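Local atomic coordinates of putative bacterial transcription regulation protein (Staphylococcus aureus, PDB entry 3LUR), a protein that probably regulates transcription, carrying an effector-binding domain of the integron-associated type that is expected to recognise small ligands. Residues A[126-138]-A[146-158]. Residues are numbered along the deposited sequence; the frame is centred on the assembly and turned at random.
Sequences ANTVKSAPFFELY and EKYITEIWMPVKG. With EDO (1,2-ethanediol), chain H.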
loop_
_atom_site.group_PDB
_atom_site.type_symbol
_atom_site.label_atom_id
_atom_site.label_comp_id
_atom_site.label_asym_id
_atom_site.label_seq_id
_atom_site.Cartn_x
_atom_site.Cartn_y
_atom_site.Cartn_z
ATOM N N ALA A 126 -20.118 2.098 -2.960
ATOM C CA ALA A 126 -19.949 2.787 -4.234
ATOM C C ALA A 126 -19.880 4.298 -4.092
ATOM O O ALA A 126 -19.154 4.939 -4.821
ATOM C CB ALA A 126 -21.059 2.415 -5.210
ATOM N N ASN A 127 -20.655 4.850 -3.167
ATOM C CA ASN A 127 -20.728 6.296 -2.983
ATOM C C ASN A 127 -19.979 6.820 -1.751
ATOM O O ASN A 127 -20.081 7.986 -1.404
ATOM C CB ASN A 127 -22.158 6.696 -2.911
ATOM C CG ASN A 127 -22.932 6.247 -4.130
ATOM O OD1 ASN A 127 -22.593 6.602 -5.250
ATOM N ND2 ASN A 127 -23.948 5.430 -3.916
ATOM N N THR A 128 -19.220 5.942 -1.119
ATOM C CA THR A 128 -18.472 6.308 0.089
ATOM C C THR A 128 -16.968 6.220 -0.094
ATOM O O THR A 128 -16.226 6.918 0.588
ATOM C CB THR A 128 -18.894 5.445 1.289
ATOM O OG1 THR A 128 -18.977 4.079 0.884
ATOM C CG2 THR A 128 -20.228 5.880 1.800
ATOM N N VAL A 129 -16.509 5.392 -1.032
ATOM C CA VAL A 129 -15.100 5.272 -1.305
ATOM C C VAL A 129 -14.603 6.519 -2.013
ATOM O O VAL A 129 -15.362 7.220 -2.699
ATOM C CB VAL A 129 -14.795 4.002 -2.167
ATOM C CG1 VAL A 129 -15.402 4.122 -3.558
ATOM C CG2 VAL A 129 -13.318 3.742 -2.252
ATOM N N LYS A 130 -13.334 6.822 -1.760
ATOM C CA LYS A 130 -12.671 7.935 -2.375
ATOM C C LYS A 130 -11.713 7.419 -3.430
ATOM O O LYS A 130 -11.169 6.285 -3.301
ATOM C CB LYS A 130 -11.922 8.728 -1.305
ATOM C CG LYS A 130 -11.062 9.840 -1.834
ATOM C CD LYS A 130 -10.884 10.894 -0.790
ATOM C CE LYS A 130 -10.522 10.311 0.535
ATOM N NZ LYS A 130 -10.388 11.358 1.620
ATOM N N SER A 131 -11.535 8.222 -4.475
ATOM C CA SER A 131 -10.575 7.963 -5.535
ATOM C C SER A 131 -9.283 8.593 -5.075
ATOM O O SER A 131 -9.023 9.788 -5.394
ATOM C CB SER A 131 -11.001 8.646 -6.845
ATOM O OG SER A 131 -12.235 8.160 -7.302
ATOM N N ALA A 132 -8.516 7.861 -4.298
ATOM C CA ALA A 132 -7.267 8.311 -3.783
ATOM C C ALA A 132 -6.435 7.066 -3.658
ATOM O O ALA A 132 -6.964 5.933 -3.775
ATOM C CB ALA A 132 -7.453 8.949 -2.405
ATOM N N PRO A 133 -5.152 7.243 -3.355
ATOM C CA PRO A 133 -4.328 6.048 -3.200
ATOM C C PRO A 133 -4.780 5.149 -2.055
ATOM O O PRO A 133 -5.353 5.620 -1.083
ATOM C CB PRO A 133 -2.929 6.626 -2.961
ATOM C CG PRO A 133 -2.948 7.944 -3.612
ATOM C CD PRO A 133 -4.337 8.469 -3.337
ATOM N N PHE A 134 -4.551 3.843 -2.205
ATOM C CA PHE A 134 -4.874 2.882 -1.177
ATOM C C PHE A 134 -3.632 2.015 -0.970
ATOM O O PHE A 134 -2.784 1.955 -1.840
ATOM C CB PHE A 134 -6.113 2.049 -1.549
ATOM C CG PHE A 134 -6.022 1.343 -2.875
ATOM C CD1 PHE A 134 -6.340 2.011 -4.068
ATOM C CD2 PHE A 134 -5.671 -0.012 -2.930
ATOM C CE1 PHE A 134 -6.289 1.344 -5.307
ATOM C CE2 PHE A 134 -5.606 -0.682 -4.173
ATOM C CZ PHE A 134 -5.907 0.003 -5.354
ATOM N N PHE A 135 -3.507 1.381 0.180
ATOM C CA PHE A 135 -2.263 0.663 0.437
ATOM C C PHE A 135 -2.363 -0.614 1.227
ATOM O O PHE A 135 -3.296 -0.829 1.997
ATOM C CB PHE A 135 -1.216 1.618 1.070
ATOM C CG PHE A 135 -1.625 2.245 2.387
ATOM C CD1 PHE A 135 -2.298 3.455 2.417
ATOM C CD2 PHE A 135 -1.271 1.646 3.602
ATOM C CE1 PHE A 135 -2.641 4.047 3.614
ATOM C CE2 PHE A 135 -1.593 2.243 4.809
ATOM C CZ PHE A 135 -2.298 3.436 4.822
ATOM N N GLU A 136 -1.347 -1.447 1.015
ATOM C CA GLU A 136 -1.092 -2.630 1.795
ATOM C C GLU A 136 -0.052 -2.191 2.814
ATOM O O GLU A 136 0.891 -1.486 2.465
ATOM C CB GLU A 136 -0.488 -3.712 0.888
ATOM C CG GLU A 136 -1.354 -4.061 -0.289
ATOM C CD GLU A 136 -0.585 -4.543 -1.506
ATOM O OE1 GLU A 136 0.635 -4.804 -1.443
ATOM O OE2 GLU A 136 -1.224 -4.660 -2.545
ATOM N N LEU A 137 -0.194 -2.612 4.050
ATOM C CA LEU A 137 0.776 -2.263 5.066
ATOM C C LEU A 137 1.322 -3.556 5.650
ATOM O O LEU A 137 0.559 -4.407 6.189
ATOM C CB LEU A 137 0.151 -1.371 6.136
ATOM C CG LEU A 137 1.064 -0.898 7.280
ATOM C CD1 LEU A 137 2.185 0.036 6.731
ATOM C CD2 LEU A 137 0.283 -0.231 8.412
ATOM N N TYR A 138 2.647 -3.690 5.564
ATOM C CA TYR A 138 3.373 -4.915 5.981
ATOM C C TYR A 138 4.229 -4.742 7.236
ATOM O O TYR A 138 5.236 -4.056 7.224
ATOM C CB TYR A 138 4.277 -5.382 4.842
ATOM C CG TYR A 138 3.541 -5.735 3.571
ATOM C CD1 TYR A 138 2.967 -6.980 3.410
ATOM C CD2 TYR A 138 3.421 -4.827 2.532
ATOM C CE1 TYR A 138 2.297 -7.304 2.255
ATOM C CE2 TYR A 138 2.758 -5.129 1.393
ATOM C CZ TYR A 138 2.175 -6.372 1.258
ATOM O OH TYR A 138 1.490 -6.672 0.102
ATOM N N GLU A 146 0.946 -18.778 6.293
ATOM C CA GLU A 146 -0.486 -18.693 6.005
ATOM C C GLU A 146 -1.175 -17.910 7.109
ATOM O O GLU A 146 -2.324 -17.518 6.957
ATOM C CB GLU A 146 -1.129 -20.079 5.812
ATOM C CG GLU A 146 -0.756 -20.792 4.455
ATOM C CD GLU A 146 -0.857 -19.904 3.136
ATOM O OE1 GLU A 146 -1.514 -18.800 3.049
ATOM O OE2 GLU A 146 -0.237 -20.349 2.143
ATOM N N LYS A 147 -0.434 -17.590 8.180
ATOM C CA LYS A 147 -0.970 -16.822 9.304
ATOM C C LYS A 147 -0.516 -15.364 9.287
ATOM O O LYS A 147 -0.939 -14.575 10.129
ATOM C CB LYS A 147 -0.578 -17.464 10.652
ATOM C CG LYS A 147 -1.385 -18.715 11.060
ATOM C CD LYS A 147 -0.922 -19.981 10.344
ATOM C CE LYS A 147 -1.558 -21.247 10.966
ATOM N NZ LYS A 147 -0.853 -22.516 10.525
ATOM N N TYR A 148 0.330 -14.987 8.329
ATOM C CA TYR A 148 0.801 -13.613 8.268
ATOM C C TYR A 148 -0.344 -12.654 7.960
ATOM O O TYR A 148 -1.207 -12.933 7.108
ATOM C CB TYR A 148 1.936 -13.445 7.227
ATOM C CG TYR A 148 2.429 -12.026 7.120
ATOM C CD1 TYR A 148 3.384 -11.527 8.016
ATOM C CD2 TYR A 148 1.900 -11.157 6.181
ATOM C CE1 TYR A 148 3.819 -10.210 7.943
ATOM C CE2 TYR A 148 2.334 -9.843 6.094
ATOM C CZ TYR A 148 3.283 -9.363 6.988
ATOM O OH TYR A 148 3.682 -8.045 6.880
ATOM N N ILE A 149 -0.363 -11.532 8.663
ATOM C CA ILE A 149 -1.416 -10.525 8.461
ATOM C C ILE A 149 -0.915 -9.269 7.793
ATOM O O ILE A 149 0.025 -8.629 8.269
ATOM C CB ILE A 149 -2.093 -10.142 9.796
ATOM C CG1 ILE A 149 -2.866 -11.347 10.331
ATOM C CG2 ILE A 149 -3.084 -8.935 9.576
ATOM C CD1 ILE A 149 -3.310 -11.193 11.784
ATOM N N THR A 150 -1.564 -8.921 6.675
ATOM C CA THR A 150 -1.300 -7.708 5.927
ATOM C C THR A 150 -2.545 -6.831 6.092
ATOM O O THR A 150 -3.669 -7.332 5.978
ATOM C CB THR A 150 -1.134 -7.996 4.391
ATOM O OG1 THR A 150 -0.032 -8.869 4.180
ATOM C CG2 THR A 150 -0.908 -6.707 3.604
ATOM N N GLU A 151 -2.359 -5.551 6.354
ATOM C CA GLU A 151 -3.491 -4.639 6.402
ATOM C C GLU A 151 -3.707 -4.010 5.067
ATOM O O GLU A 151 -2.759 -3.651 4.372
ATOM C CB GLU A 151 -3.296 -3.555 7.450
ATOM C CG GLU A 151 -3.311 -4.062 8.852
ATOM C CD GLU A 151 -3.192 -2.952 9.886
ATOM O OE1 GLU A 151 -2.792 -1.822 9.535
ATOM O OE2 GLU A 151 -3.437 -3.250 11.075
ATOM N N ILE A 152 -4.968 -3.832 4.710
ATOM C CA ILE A 152 -5.322 -3.171 3.460
ATOM C C ILE A 152 -6.137 -1.922 3.854
ATOM O O ILE A 152 -7.205 -2.027 4.475
ATOM C CB ILE A 152 -6.131 -4.088 2.520
ATOM C CG1 ILE A 152 -5.216 -5.159 1.915
ATOM C CG2 ILE A 152 -6.796 -3.259 1.376
ATOM C CD1 ILE A 152 -5.951 -6.280 1.151
ATOM N N TRP A 153 -5.638 -0.767 3.468
ATOM C CA TRP A 153 -6.230 0.512 3.847
ATOM C C TRP A 153 -6.847 1.142 2.628
ATOM O O TRP A 153 -6.132 1.559 1.717
ATOM C CB TRP A 153 -5.145 1.431 4.382
ATOM C CG TRP A 153 -4.569 1.060 5.688
ATOM C CD1 TRP A 153 -3.837 -0.054 5.990
ATOM C CD2 TRP A 153 -4.591 1.857 6.873
ATOM N NE1 TRP A 153 -3.450 -0.025 7.310
ATOM C CE2 TRP A 153 -3.881 1.148 7.871
ATOM C CE3 TRP A 153 -5.151 3.086 7.189
ATOM C CZ2 TRP A 153 -3.735 1.637 9.182
ATOM C CZ3 TRP A 153 -4.987 3.587 8.481
ATOM C CH2 TRP A 153 -4.279 2.856 9.459
HETATM N N MSE A 154 -8.164 1.291 2.660
HETATM C CA MSE A 154 -8.923 1.836 1.553
HETATM C C MSE A 154 -9.554 3.156 1.996
HETATM O O MSE A 154 -10.318 3.187 2.967
HETATM C CB MSE A 154 -10.051 0.874 1.153
HETATM C CG MSE A 154 -9.600 -0.508 0.899
HETATM SE SE MSE A 154 -8.350 -0.641 -0.613
HETATM C CE MSE A 154 -9.441 -0.040 -2.039
ATOM N N PRO A 155 -9.258 4.243 1.270
ATOM C CA PRO A 155 -9.760 5.568 1.656
ATOM C C PRO A 155 -11.251 5.754 1.431
ATOM O O PRO A 155 -11.817 5.255 0.440
ATOM C CB PRO A 155 -8.953 6.505 0.775
ATOM C CG PRO A 155 -8.643 5.724 -0.403
ATOM C CD PRO A 155 -8.428 4.323 0.054
ATOM N N VAL A 156 -11.905 6.401 2.383
ATOM C CA VAL A 156 -13.335 6.636 2.277
ATOM C C VAL A 156 -13.632 8.063 2.650
ATOM O O VAL A 156 -12.803 8.757 3.282
ATOM C CB VAL A 156 -14.146 5.688 3.173
ATOM C CG1 VAL A 156 -13.992 4.230 2.701
ATOM C CG2 VAL A 156 -13.715 5.800 4.624
ATOM N N LYS A 157 -14.802 8.522 2.254
ATOM C CA LYS A 157 -15.192 9.882 2.529
ATOM C C LYS A 157 -15.470 10.070 4.010
ATOM O O LYS A 157 -15.899 9.139 4.681
ATOM C CB LYS A 157 -16.450 10.234 1.745
ATOM C CG LYS A 157 -16.310 10.168 0.252
ATOM C CD LYS A 157 -17.722 10.352 -0.394
ATOM C CE LYS A 157 -17.684 10.289 -1.881
ATOM N NZ LYS A 157 -19.044 10.400 -2.462
ATOM N N GLY A 158 -15.227 11.278 4.500
ATOM C CA GLY A 158 -15.511 11.642 5.909
ATOM C C GLY A 158 -14.370 12.364 6.608
ATOM O O GLY A 158 -13.236 12.520 6.110
ATOM O OXT GLY A 158 -14.563 12.857 7.723
HETATM C C1 EDO H . 9.232 -4.253 9.001
HETATM O O1 EDO H . 8.281 -4.179 7.921
HETATM C C2 EDO H . 8.657 -3.564 10.246
HETATM O O2 EDO H . 8.619 -2.142 10.077
HETATM O O HOH W 1 -11.766 10.991 4.391
HETATM O O HOH W 2 0.911 -6.061 8.300
#
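W153 and F135 lie side by side as an offset stack, their planes 16° apart and the centroids of the F135 ring and the W153 five-membered ring separated by 4.3 Å. Followed outward from the backbone, W153 first sets CB over the centre of the F135 ring, 3.6 Å from its centroid, a CH-pi contact. W153 CG, turned beside the backbone N by chi1 of -70°, comes next, 3.3 Å from F135 CE2. CD1 also faces F135 CE2, whereas CD2 and CE3 run past F135 CZ on the six-membered side. W153 NE1, at the other edge, passes L137 CD2 and donates to OE1 of E151 (2.9 Å); its N-H...O angle of 144° marks a bent bond, which nevertheless restrains the indole's rotation. Y97 meets the indole edge-to-face from outside the pair.

Beneath these rings, F135–W153 and L137–E151 are antiparallel hydrogen-bonded pairs, with E136–I152 a non-hydrogen-bonded pair between them. This is the hairpin of strands 134-138 and 149-156, placed between strands 58-64 and 88-103 in the closed antiparallel barrel of this effector-binding domain.

On the E136 side of the sheet, Y138 OH donates to OE1 of E136 (2.6 Å), meeting it from above the carboxylate plane; Y72 is a second partner of that oxygen. Toward helix 108-124, M154 CE lies over one face of the F134 ring, 4.1 Å from its centroid, while SE approaches obliquely in a Met-aromatic contact. Just before strand 134-138 begins, P133 O abuts CG of P155, which is still in strand 149-156, and K157 N donates to T128 O (2.7 Å).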